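Cytochrome B5 (Hadesarchaea archaeon YNP_N21, PDB 6NZX) binds heme in a small cytochrome b5-like domain and probably carries electrons between redox partners. Local coordinates at residues A[14-23]-A[33-42]; A[22-32]-A[67-76]. All blocks are in the same frame, centred on the assembly; numbering follows the deposited sequence.

Contact 1. Residues A[14-23]-A[33-42]. With HEM (protoporphyrin IX containing Fe), chain B.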
loop_
_atom_site.group_PDB
_atom_site.type_symbol
_atom_site.label_atom_id
_atom_site.label_comp_id
_atom_site.label_asym_id
_atom_site.label_seq_id
_atom_site.Cartn_x
_atom_site.Cartn_y
_atom_site.Cartn_z
ATOM N N ASN A 14 -8.090 1.347 -1.437
ATOM C CA ASN A 14 -7.877 2.262 -0.330
ATOM C C ASN A 14 -8.395 1.662 0.976
ATOM O O ASN A 14 -8.446 2.357 1.981
ATOM C CB ASN A 14 -8.531 3.620 -0.591
ATOM C CG ASN A 14 -10.030 3.545 -0.796
ATOM O OD1 ASN A 14 -10.644 2.486 -0.659
ATOM N ND2 ASN A 14 -10.628 4.671 -1.121
ATOM N N GLY A 15 -8.788 0.386 0.948
ATOM C CA GLY A 15 -9.158 -0.335 2.140
ATOM C C GLY A 15 -10.533 0.047 2.680
ATOM O O GLY A 15 -10.942 -0.502 3.692
ATOM N N LYS A 16 -11.260 0.940 1.989
ATOM C CA LYS A 16 -12.558 1.450 2.457
ATOM C C LYS A 16 -13.704 0.732 1.740
ATOM O O LYS A 16 -13.589 0.356 0.579
ATOM C CB LYS A 16 -12.667 2.959 2.212
ATOM C CG LYS A 16 -11.615 3.804 2.914
ATOM C CD LYS A 16 -12.034 5.246 3.066
ATOM C CE LYS A 16 -10.913 6.171 3.483
ATOM N NZ LYS A 16 -10.853 7.353 2.591
ATOM N N GLU A 17 -14.812 0.540 2.465
ATOM C CA GLU A 17 -16.084 0.074 1.902
ATOM C C GLU A 17 -15.896 -1.272 1.191
ATOM O O GLU A 17 -16.512 -1.519 0.161
ATOM C CB GLU A 17 -16.646 1.134 0.950
ATOM C CG GLU A 17 -16.806 2.495 1.608
ATOM C CD GLU A 17 -17.177 3.631 0.668
ATOM O OE1 GLU A 17 -18.281 3.588 0.086
ATOM O OE2 GLU A 17 -16.352 4.553 0.515
ATOM N N GLY A 18 -15.039 -2.131 1.758
ATOM C CA GLY A 18 -14.830 -3.495 1.271
ATOM C C GLY A 18 -13.742 -3.604 0.211
ATOM O O GLY A 18 -13.465 -4.689 -0.254
ATOM N N ALA A 19 -13.158 -2.479 -0.212
ATOM C CA ALA A 19 -12.079 -2.483 -1.228
ATOM C C ALA A 19 -10.788 -2.982 -0.584
ATOM O O ALA A 19 -10.544 -2.723 0.593
ATOM C CB ALA A 19 -11.896 -1.102 -1.800
ATOM N N PRO A 20 -9.917 -3.717 -1.306
ATOM C CA PRO A 20 -8.620 -4.094 -0.754
ATOM C C PRO A 20 -7.766 -2.853 -0.474
ATOM O O PRO A 20 -8.011 -1.767 -1.021
ATOM C CB PRO A 20 -7.972 -5.001 -1.819
ATOM C CG PRO A 20 -9.094 -5.348 -2.763
ATOM C CD PRO A 20 -10.106 -4.221 -2.670
ATOM N N ALA A 21 -6.786 -3.034 0.408
ATOM C CA ALA A 21 -5.815 -2.014 0.747
ATOM C C ALA A 21 -4.467 -2.419 0.131
ATOM O O ALA A 21 -3.874 -3.466 0.474
ATOM C CB ALA A 21 -5.758 -1.834 2.252
ATOM N N TYR A 22 -4.037 -1.620 -0.842
ATOM C CA TYR A 22 -2.784 -1.828 -1.575
ATOM C C TYR A 22 -1.889 -0.623 -1.294
ATOM O O TYR A 22 -2.382 0.484 -1.146
ATOM C CB TYR A 22 -2.997 -1.851 -3.088
ATOM C CG TYR A 22 -3.628 -3.078 -3.696
ATOM C CD1 TYR A 22 -4.086 -4.134 -2.936
ATOM C CD2 TYR A 22 -3.820 -3.135 -5.068
ATOM C CE1 TYR A 22 -4.676 -5.239 -3.528
ATOM C CE2 TYR A 22 -4.393 -4.240 -5.679
ATOM C CZ TYR A 22 -4.846 -5.284 -4.897
ATOM O OH TYR A 22 -5.418 -6.364 -5.478
ATOM N N VAL A 23 -0.580 -0.842 -1.241
ATOM C CA VAL A 23 0.360 0.254 -1.078
ATOM C C VAL A 23 1.480 0.029 -2.083
ATOM O O VAL A 23 1.866 -1.101 -2.282
ATOM C CB VAL A 23 0.913 0.343 0.358
ATOM C CG1 VAL A 23 -0.170 0.723 1.345
ATOM C CG2 VAL A 23 1.590 -0.956 0.792
ATOM N N THR A 33 -4.103 -5.786 2.596
ATOM C CA THR A 33 -5.405 -6.155 3.146
ATOM C C THR A 33 -5.173 -7.285 4.157
ATOM O O THR A 33 -4.375 -8.195 3.924
ATOM C CB THR A 33 -6.407 -6.556 2.051
ATOM O OG1 THR A 33 -6.391 -5.590 0.993
ATOM C CG2 THR A 33 -7.817 -6.683 2.592
ATOM N N GLY A 34 -5.815 -7.189 5.318
ATOM C CA GLY A 34 -5.647 -8.232 6.333
ATOM C C GLY A 34 -4.645 -7.847 7.409
ATOM O O GLY A 34 -4.773 -8.321 8.518
ATOM N N SER A 35 -3.642 -7.020 7.070
ATOM C CA SER A 35 -2.821 -6.319 8.057
ATOM C C SER A 35 -3.710 -5.358 8.857
ATOM O O SER A 35 -4.227 -4.379 8.307
ATOM C CB SER A 35 -1.686 -5.570 7.406
ATOM O OG SER A 35 -0.996 -4.748 8.339
ATOM N N PHE A 36 -3.850 -5.608 10.161
ATOM C CA PHE A 36 -4.629 -4.726 11.019
ATOM C C PHE A 36 -4.008 -3.320 11.072
ATOM O O PHE A 36 -4.690 -2.361 11.403
ATOM C CB PHE A 36 -4.820 -5.296 12.425
ATOM C CG PHE A 36 -5.965 -4.606 13.119
ATOM C CD1 PHE A 36 -7.278 -4.933 12.805
ATOM C CD2 PHE A 36 -5.732 -3.554 13.994
ATOM C CE1 PHE A 36 -8.336 -4.264 13.402
ATOM C CE2 PHE A 36 -6.791 -2.875 14.578
ATOM C CZ PHE A 36 -8.090 -3.235 14.284
ATOM N N HIS A 37 -2.731 -3.198 10.696
ATOM C CA HIS A 37 -2.072 -1.894 10.563
ATOM C C HIS A 37 -2.666 -1.069 9.416
ATOM O O HIS A 37 -2.492 0.134 9.385
ATOM C CB HIS A 37 -0.560 -2.083 10.379
ATOM C CG HIS A 37 0.068 -2.722 11.572
ATOM N ND1 HIS A 37 0.656 -1.982 12.584
ATOM C CD2 HIS A 37 0.142 -4.018 11.954
ATOM C CE1 HIS A 37 1.084 -2.796 13.525
ATOM N NE2 HIS A 37 0.803 -4.051 13.154
ATOM N N TRP A 38 -3.330 -1.730 8.463
ATOM C CA TRP A 38 -3.828 -1.063 7.264
ATOM C C TRP A 38 -5.343 -1.193 7.086
ATOM O O TRP A 38 -5.853 -0.709 6.081
ATOM C CB TRP A 38 -3.117 -1.623 6.033
ATOM C CG TRP A 38 -1.707 -1.157 5.935
ATOM C CD1 TRP A 38 -0.595 -1.788 6.401
ATOM C CD2 TRP A 38 -1.268 0.084 5.368
ATOM N NE1 TRP A 38 0.514 -1.048 6.118
ATOM C CE2 TRP A 38 0.133 0.110 5.496
ATOM C CE3 TRP A 38 -1.918 1.149 4.735
ATOM C CZ2 TRP A 38 0.893 1.171 5.024
ATOM C CZ3 TRP A 38 -1.162 2.205 4.279
ATOM C CH2 TRP A 38 0.224 2.214 4.431
ATOM N N LYS A 39 -6.064 -1.815 8.025
ATOM C CA LYS A 39 -7.524 -1.965 7.859
ATOM C C LYS A 39 -8.160 -0.569 7.905
ATOM O O LYS A 39 -7.656 0.324 8.569
ATOM C CB LYS A 39 -8.101 -2.935 8.896
ATOM C CG LYS A 39 -7.728 -4.410 8.709
ATOM C CD LYS A 39 -7.731 -4.930 7.272
ATOM C CE LYS A 39 -9.051 -4.784 6.533
ATOM N NZ LYS A 39 -9.939 -5.961 6.715
ATOM N N GLY A 40 -9.224 -0.373 7.119
ATOM C CA GLY A 40 -9.808 0.949 6.890
ATOM C C GLY A 40 -8.976 1.769 5.910
ATOM O O GLY A 40 -9.387 2.852 5.492
ATOM N N GLY A 41 -7.789 1.260 5.552
ATOM C CA GLY A 41 -6.881 1.929 4.610
ATOM C C GLY A 41 -6.120 3.096 5.221
ATOM O O GLY A 41 -5.580 3.932 4.496
ATOM N N LYS A 42 -6.074 3.150 6.557
ATOM C CA LYS A 42 -5.278 4.119 7.279
ATOM C C LYS A 42 -4.178 3.351 8.017
ATOM O O LYS A 42 -4.413 2.219 8.521
ATOM C CB LYS A 42 -6.161 4.967 8.204
ATOM C CG LYS A 42 -6.989 6.043 7.500
ATOM C CD LYS A 42 -8.503 5.831 7.516
ATOM C CE LYS A 42 -9.268 7.002 6.922
ATOM N NZ LYS A 42 -10.725 6.921 7.179
HETATM C CHA HEM B . 4.115 -1.879 10.349
HETATM C CHB HEM B . 4.142 2.805 11.916
HETATM C CHC HEM B . 4.662 4.284 7.278
HETATM C CHD HEM B . 4.295 -0.331 5.767
HETATM C C1A HEM B . 4.133 -0.695 11.201
HETATM C C2A HEM B . 4.059 -0.851 12.662
HETATM C C3A HEM B . 4.073 0.568 13.103
HETATM C C4A HEM B . 4.149 1.319 11.921
HETATM C CMA HEM B . 4.011 1.037 14.538
HETATM C CAA HEM B . 4.015 -2.152 13.446
HETATM C CBA HEM B . 5.431 -2.768 13.550
HETATM C CGA HEM B . 5.519 -4.244 13.135
HETATM O O1A HEM B . 6.570 -4.647 12.577
HETATM O O2A HEM B . 4.567 -5.037 13.359
HETATM C C1B HEM B . 4.245 3.701 10.750
HETATM C C2B HEM B . 4.300 5.095 10.863
HETATM C C3B HEM B . 4.472 5.570 9.472
HETATM C C4B HEM B . 4.508 4.301 8.736
HETATM C CMB HEM B . 4.204 5.973 12.087
HETATM C CAB HEM B . 4.520 6.959 8.837
HETATM C CBB HEM B . 5.799 7.730 9.126
HETATM C C1C HEM B . 4.656 3.126 6.401
HETATM C C2C HEM B . 4.748 3.299 5.034
HETATM C C3C HEM B . 4.603 1.914 4.532
HETATM C C4C HEM B . 4.465 1.120 5.759
HETATM C CMC HEM B . 4.920 4.621 4.348
HETATM C CAC HEM B . 4.673 1.333 3.160
HETATM C CBC HEM B . 5.102 2.008 2.115
HETATM C C1D HEM B . 4.186 -1.211 6.932
HETATM C C2D HEM B . 4.061 -2.589 6.787
HETATM C C3D HEM B . 4.023 -3.082 8.162
HETATM C C4D HEM B . 4.114 -1.893 8.893
HETATM C CMD HEM B . 4.021 -3.399 5.520
HETATM C CAD HEM B . 3.892 -4.522 8.642
HETATM C CBD HEM B . 2.393 -4.829 8.763
HETATM C CGD HEM B . 2.106 -6.191 9.350
HETATM O O1D HEM B . 0.917 -6.545 9.515
HETATM O O2D HEM B . 3.052 -6.945 9.661
HETATM N NA HEM B . 4.158 0.578 10.786
HETATM N NB HEM B . 4.378 3.214 9.495
HETATM N NC HEM B . 4.476 1.893 6.855
HETATM N ND HEM B . 4.217 -0.757 8.187
HETATM FE FE HEM B . 4.325 1.239 8.822
#

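Contact 2. Residues A[22-32]-A[67-76]. With HEM (protoporphyrin IX containing Fe), chain B.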
loop_
_atom_site.group_PDB
_atom_site.type_symbol
_atom_site.label_atom_id
_atom_site.label_comp_id
_atom_site.label_asym_id
_atom_site.label_seq_id
_atom_site.Cartn_x
_atom_site.Cartn_y
_atom_site.Cartn_z
ATOM N N TYR A 22 -4.037 -1.620 -0.842
ATOM C CA TYR A 22 -2.784 -1.828 -1.575
ATOM C C TYR A 22 -1.889 -0.623 -1.294
ATOM O O TYR A 22 -2.382 0.484 -1.146
ATOM C CB TYR A 22 -2.997 -1.851 -3.088
ATOM C CG TYR A 22 -3.628 -3.078 -3.696
ATOM C CD1 TYR A 22 -4.086 -4.134 -2.936
ATOM C CD2 TYR A 22 -3.820 -3.135 -5.068
ATOM C CE1 TYR A 22 -4.676 -5.239 -3.528
ATOM C CE2 TYR A 22 -4.393 -4.240 -5.679
ATOM C CZ TYR A 22 -4.846 -5.284 -4.897
ATOM O OH TYR A 22 -5.418 -6.364 -5.478
ATOM N N VAL A 23 -0.580 -0.842 -1.241
ATOM C CA VAL A 23 0.360 0.254 -1.078
ATOM C C VAL A 23 1.480 0.029 -2.083
ATOM O O VAL A 23 1.866 -1.101 -2.282
ATOM C CB VAL A 23 0.913 0.343 0.358
ATOM C CG1 VAL A 23 -0.170 0.723 1.345
ATOM C CG2 VAL A 23 1.590 -0.956 0.792
ATOM N N ALA A 24 1.992 1.108 -2.686
ATOM C CA ALA A 24 3.116 0.966 -3.612
ATOM C C ALA A 24 4.407 1.386 -2.899
ATOM O O ALA A 24 4.408 2.239 -1.992
ATOM C CB ALA A 24 2.878 1.728 -4.889
ATOM N N TYR A 25 5.495 0.701 -3.261
ATOM C CA TYR A 25 6.815 1.023 -2.754
ATOM C C TYR A 25 7.847 0.682 -3.829
ATOM O O TYR A 25 7.953 -0.470 -4.205
ATOM C CB TYR A 25 7.131 0.281 -1.451
ATOM C CG TYR A 25 8.499 0.630 -0.917
ATOM C CD1 TYR A 25 9.561 -0.252 -1.009
ATOM C CD2 TYR A 25 8.750 1.895 -0.415
ATOM C CE1 TYR A 25 10.830 0.099 -0.571
ATOM C CE2 TYR A 25 10.013 2.271 0.011
ATOM C CZ TYR A 25 11.057 1.368 -0.064
ATOM O OH TYR A 25 12.294 1.729 0.381
ATOM N N ASN A 26 8.569 1.705 -4.315
ATOM C CA ASN A 26 9.691 1.518 -5.253
ATOM C C ASN A 26 9.228 0.757 -6.499
ATOM O O ASN A 26 9.945 -0.142 -6.950
ATOM C CB ASN A 26 10.853 0.738 -4.618
ATOM C CG ASN A 26 11.792 1.618 -3.833
ATOM O OD1 ASN A 26 11.608 2.836 -3.777
ATOM N ND2 ASN A 26 12.784 1.011 -3.203
ATOM N N GLY A 27 8.015 1.075 -6.987
ATOM C CA GLY A 27 7.501 0.582 -8.256
ATOM C C GLY A 27 6.653 -0.681 -8.158
ATOM O O GLY A 27 6.092 -1.094 -9.163
ATOM N N LYS A 28 6.572 -1.302 -6.970
ATOM C CA LYS A 28 5.850 -2.565 -6.737
ATOM C C LYS A 28 4.633 -2.328 -5.828
ATOM O O LYS A 28 4.675 -1.548 -4.910
ATOM C CB LYS A 28 6.783 -3.603 -6.107
ATOM C CG LYS A 28 7.791 -4.253 -7.055
ATOM C CD LYS A 28 8.381 -5.507 -6.450
ATOM C CE LYS A 28 9.010 -6.432 -7.473
ATOM N NZ LYS A 28 9.133 -7.820 -6.956
ATOM N N VAL A 29 3.542 -3.037 -6.103
ATOM C CA VAL A 29 2.290 -2.845 -5.406
ATOM C C VAL A 29 2.057 -4.081 -4.557
ATOM O O VAL A 29 2.056 -5.202 -5.097
ATOM C CB VAL A 29 1.145 -2.610 -6.411
ATOM C CG1 VAL A 29 -0.214 -2.500 -5.727
ATOM C CG2 VAL A 29 1.432 -1.384 -7.269
ATOM N N TYR A 30 1.825 -3.836 -3.257
ATOM C CA TYR A 30 1.686 -4.836 -2.231
ATOM C C TYR A 30 0.236 -4.823 -1.752
ATOM O O TYR A 30 -0.312 -3.766 -1.550
ATOM C CB TYR A 30 2.637 -4.546 -1.059
ATOM C CG TYR A 30 4.097 -4.599 -1.419
ATOM C CD1 TYR A 30 4.834 -5.760 -1.261
ATOM C CD2 TYR A 30 4.729 -3.502 -1.976
ATOM C CE1 TYR A 30 6.172 -5.824 -1.621
ATOM C CE2 TYR A 30 6.071 -3.542 -2.321
ATOM C CZ TYR A 30 6.787 -4.718 -2.164
ATOM O OH TYR A 30 8.110 -4.755 -2.487
ATOM N N ASP A 31 -0.347 -6.011 -1.573
ATOM C CA ASP A 31 -1.648 -6.162 -0.977
ATOM C C ASP A 31 -1.480 -6.292 0.544
ATOM O O ASP A 31 -1.084 -7.344 1.044
ATOM C CB ASP A 31 -2.400 -7.357 -1.579
ATOM C CG ASP A 31 -3.786 -7.566 -0.981
ATOM O OD1 ASP A 31 -4.202 -6.708 -0.164
ATOM O OD2 ASP A 31 -4.465 -8.555 -1.378
ATOM N N VAL A 32 -1.844 -5.229 1.266
ATOM C CA VAL A 32 -1.727 -5.181 2.710
ATOM C C VAL A 32 -3.113 -5.333 3.369
ATOM O O VAL A 32 -3.278 -5.057 4.565
ATOM C CB VAL A 32 -0.989 -3.908 3.170
ATOM C CG1 VAL A 32 0.487 -3.966 2.805
ATOM C CG2 VAL A 32 -1.617 -2.624 2.647
ATOM N N LEU A 67 7.112 -4.951 4.191
ATOM C CA LEU A 67 6.262 -5.224 2.998
ATOM C C LEU A 67 6.436 -6.662 2.481
ATOM O O LEU A 67 5.585 -7.153 1.731
ATOM C CB LEU A 67 6.611 -4.205 1.909
ATOM C CG LEU A 67 5.994 -2.824 2.124
ATOM C CD1 LEU A 67 6.643 -1.750 1.256
ATOM C CD2 LEU A 67 4.512 -2.870 1.875
ATOM N N GLU A 68 7.527 -7.340 2.861
ATOM C CA GLU A 68 7.886 -8.635 2.273
ATOM C C GLU A 68 6.900 -9.740 2.656
ATOM O O GLU A 68 6.754 -10.720 1.924
ATOM C CB GLU A 68 9.275 -9.083 2.726
ATOM C CG GLU A 68 9.799 -10.251 1.914
ATOM C CD GLU A 68 11.204 -10.683 2.293
ATOM O OE1 GLU A 68 11.478 -10.792 3.507
ATOM O OE2 GLU A 68 12.011 -10.891 1.375
ATOM N N LYS A 69 6.221 -9.591 3.790
ATOM C CA LYS A 69 5.253 -10.575 4.237
ATOM C C LYS A 69 3.987 -10.554 3.355
ATOM O O LYS A 69 3.186 -11.492 3.426
ATOM C CB LYS A 69 4.891 -10.328 5.707
ATOM C CG LYS A 69 6.079 -10.249 6.659
ATOM C CD LYS A 69 5.736 -10.180 8.126
ATOM C CE LYS A 69 4.420 -9.488 8.421
ATOM N NZ LYS A 69 4.216 -9.342 9.884
ATOM N N PHE A 70 3.811 -9.515 2.524
ATOM C CA PHE A 70 2.570 -9.285 1.770
ATOM C C PHE A 70 2.746 -9.608 0.280
ATOM O O PHE A 70 3.810 -9.386 -0.305
ATOM C CB PHE A 70 2.116 -7.848 2.037
ATOM C CG PHE A 70 1.795 -7.648 3.498
ATOM C CD1 PHE A 70 0.616 -8.146 4.026
ATOM C CD2 PHE A 70 2.707 -7.061 4.353
ATOM C CE1 PHE A 70 0.331 -8.037 5.374
ATOM C CE2 PHE A 70 2.421 -6.941 5.706
ATOM C CZ PHE A 70 1.243 -7.440 6.212
ATOM N N PRO A 71 1.692 -10.107 -0.404
ATOM C CA PRO A 71 1.784 -10.390 -1.841
ATOM C C PRO A 71 2.064 -9.118 -2.663
ATOM O O PRO A 71 1.542 -8.065 -2.351
ATOM C CB PRO A 71 0.431 -10.986 -2.240
ATOM C CG PRO A 71 -0.387 -11.090 -0.964
ATOM C CD PRO A 71 0.389 -10.447 0.166
ATOM N N VAL A 72 2.938 -9.240 -3.658
ATOM C CA VAL A 72 3.087 -8.239 -4.707
ATOM C C VAL A 72 2.033 -8.570 -5.772
ATOM O O VAL A 72 2.023 -9.686 -6.314
ATOM C CB VAL A 72 4.509 -8.238 -5.296
ATOM C CG1 VAL A 72 4.665 -7.232 -6.434
ATOM C CG2 VAL A 72 5.556 -7.998 -4.222
ATOM N N VAL A 73 1.151 -7.612 -6.053
ATOM C CA VAL A 73 0.048 -7.835 -6.964
ATOM C C VAL A 73 0.330 -7.121 -8.299
ATOM O O VAL A 73 -0.323 -7.359 -9.289
ATOM C CB VAL A 73 -1.294 -7.417 -6.326
ATOM C CG1 VAL A 73 -1.651 -8.317 -5.155
ATOM C CG2 VAL A 73 -1.304 -5.962 -5.884
ATOM N N GLY A 74 1.372 -6.300 -8.351
ATOM C CA GLY A 74 1.749 -5.708 -9.614
ATOM C C GLY A 74 2.808 -4.637 -9.465
ATOM O O GLY A 74 3.502 -4.553 -8.444
ATOM N N VAL A 75 2.934 -3.841 -10.531
ATOM C CA VAL A 75 3.861 -2.769 -10.604
ATOM C C VAL A 75 3.059 -1.502 -10.895
ATOM O O VAL A 75 1.959 -1.571 -11.463
ATOM C CB VAL A 75 4.969 -3.028 -11.643
ATOM C CG1 VAL A 75 5.731 -4.310 -11.318
ATOM C CG2 VAL A 75 4.441 -3.064 -13.075
ATOM N N LEU A 76 3.624 -0.362 -10.483
ATOM C CA LEU A 76 2.961 0.902 -10.553
ATOM C C LEU A 76 3.574 1.721 -11.694
ATOM O O LEU A 76 4.757 2.015 -11.664
ATOM C CB LEU A 76 3.096 1.592 -9.198
ATOM C CG LEU A 76 2.487 2.986 -9.131
ATOM C CD1 LEU A 76 0.980 2.927 -9.264
ATOM C CD2 LEU A 76 2.896 3.684 -7.839
HETATM C CHA HEM B . 4.115 -1.879 10.349
HETATM C CHB HEM B . 4.142 2.805 11.916
HETATM C CHC HEM B . 4.662 4.284 7.278
HETATM C CHD HEM B . 4.295 -0.331 5.767
HETATM C C1A HEM B . 4.133 -0.695 11.201
HETATM C C2A HEM B . 4.059 -0.851 12.662
HETATM C C3A HEM B . 4.073 0.568 13.103
HETATM C C4A HEM B . 4.149 1.319 11.921
HETATM C CMA HEM B . 4.011 1.037 14.538
HETATM C CAA HEM B . 4.015 -2.152 13.446
HETATM C CBA HEM B . 5.431 -2.768 13.550
HETATM C CGA HEM B . 5.519 -4.244 13.135
HETATM O O1A HEM B . 6.570 -4.647 12.577
HETATM O O2A HEM B . 4.567 -5.037 13.359
HETATM C C1B HEM B . 4.245 3.701 10.750
HETATM C C2B HEM B . 4.300 5.095 10.863
HETATM C C3B HEM B . 4.472 5.570 9.472
HETATM C C4B HEM B . 4.508 4.301 8.736
HETATM C CMB HEM B . 4.204 5.973 12.087
HETATM C CAB HEM B . 4.520 6.959 8.837
HETATM C CBB HEM B . 5.799 7.730 9.126
HETATM C C1C HEM B . 4.656 3.126 6.401
HETATM C C2C HEM B . 4.748 3.299 5.034
HETATM C C3C HEM B . 4.603 1.914 4.532
HETATM C C4C HEM B . 4.465 1.120 5.759
HETATM C CMC HEM B . 4.920 4.621 4.348
HETATM C CAC HEM B . 4.673 1.333 3.160
HETATM C CBC HEM B . 5.102 2.008 2.115
HETATM C C1D HEM B . 4.186 -1.211 6.932
HETATM C C2D HEM B . 4.061 -2.589 6.787
HETATM C C3D HEM B . 4.023 -3.082 8.162
HETATM C C4D HEM B . 4.114 -1.893 8.893
HETATM C CMD HEM B . 4.021 -3.399 5.520
HETATM C CAD HEM B . 3.892 -4.522 8.642
HETATM C CBD HEM B . 2.393 -4.829 8.763
HETATM C CGD HEM B . 2.106 -6.191 9.350
HETATM O O1D HEM B . 0.917 -6.545 9.515
HETATM O O2D HEM B . 3.052 -6.945 9.661
HETATM N NA HEM B . 4.158 0.578 10.786
HETATM N NB HEM B . 4.378 3.214 9.495
HETATM N NC HEM B . 4.476 1.893 6.855
HETATM N ND HEM B . 4.217 -0.757 8.187
HETATM FE FE HEM B . 4.325 1.239 8.822
#

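Contact 1. Residues A[14-23]-A[33-42]
The backbone N-H of A21 gives its hydrogen to the hydroxyl of T33, with A21 N 2.7 Å from T33 OG1 and an N-H...O angle of 156°. T33 OG1 lies anti to its own carbonyl carbon (chi1 -47°), which turns the hydroxyl towards the 20-21 peptide; it is also hydrogen-bonded to the OD1 carboxylate oxygen of D31. One hydroxyl therefore links a loop amide to an acidic side chain.

Apolar packing centres on W38. The CG1 methyl of V23 sits over one face of the indole, 3.6 Å from the centroid of the six-membered ring and 20° off its normal, a CH-pi contact. W38 turns its edge to the porphyrin, CZ2 lying 3.6 Å from HEM C4C, and its ring also stacks with that of H43. The indole thus lies between V23 of strand 22-25 and the heme, in the heme-binding core of a cytochrome b5-like domain. In the same loop S35 OG donates to propionate oxygen O1D of HEM at 2.9 Å.

Where G15 meets G41, backbone packs directly on backbone. Their CA atoms are 4.1 Å apart, and G41 CA makes a C-H...O contact of 3.1 Å with N14 O. An Asx turn shapes the 14-23 side, K16 N donating to N14 OD1 from above the carbonyl plane. Beyond it the aliphatic part of K16 runs past G40, CG to G40 O being 3.5 Å, and the K16 side chain crosses that of K42 at about a right angle, CE approaching K42 NZ.

Contact 2. Residues A[22-32]-A[67-76]
V29 is bonded to segment 67-76 through both its amide and its carbonyl: V29 N donates to G74 O at 2.8 Å, and V29 O accepts from V73 N at 2.7 Å. The second bond is nearly collinear with the V29 carbonyl, whereas the first reaches G74 O from 42° outside its plane. Two further bonds extend the ladder, L76 N to G27 O and D31 N to P71 O, each 2.9 Å long. P71 O also receives a C-H...O contact from Y30 CA.

V73 and G74 both face V29, so the register slips by one residue. At this bulge V73 CG2 lies over one face of the Y22 ring, 3.8 Å from its centroid. Around Y30, L67 CB lies above the ring centre, 11° off the normal, while V72 CG2 runs alongside at 3.4 Å from Y30 CE1. L67 divides its branches: CD1 presses on Y25 CB, and CD2 meets V23 CG2 and the heme methyl CMD.

At the heme end, K69 NZ donates to propionate oxygen O2D of HEM at 2.7 Å, a bond whose charges probably reinforce it. F70, with CG anti to its carbonyl carbon (chi1 -63°), turns its ring edge to the same propionate and takes V32 CG1 over one face. The whole is an antiparallel strand pair with a classic beta bulge, joined to the heme-propionate end of a cytochrome b5-like pocket.

From the N terminus, the chain passes through strand 3-5 and helix 7-11 into loop 14-21, then enters the hairpin of strands 22-25 and 28-31. Contact 1 closes a short loop around that hairpin, bringing 33-42 back against 14-23. Contact 2 closes a much longer one: 34 residues, including strands 42-43 and 47-48, separate its segments before 67-76 returns beside strand 28-31. The two closures cross, since 33-42 falls between the segments of contact 2, and they share Y22 and V23. W38 against V32 and S35 against F70 join them directly, and both reach HEM, tying the four-stranded sheet to the heme pocket.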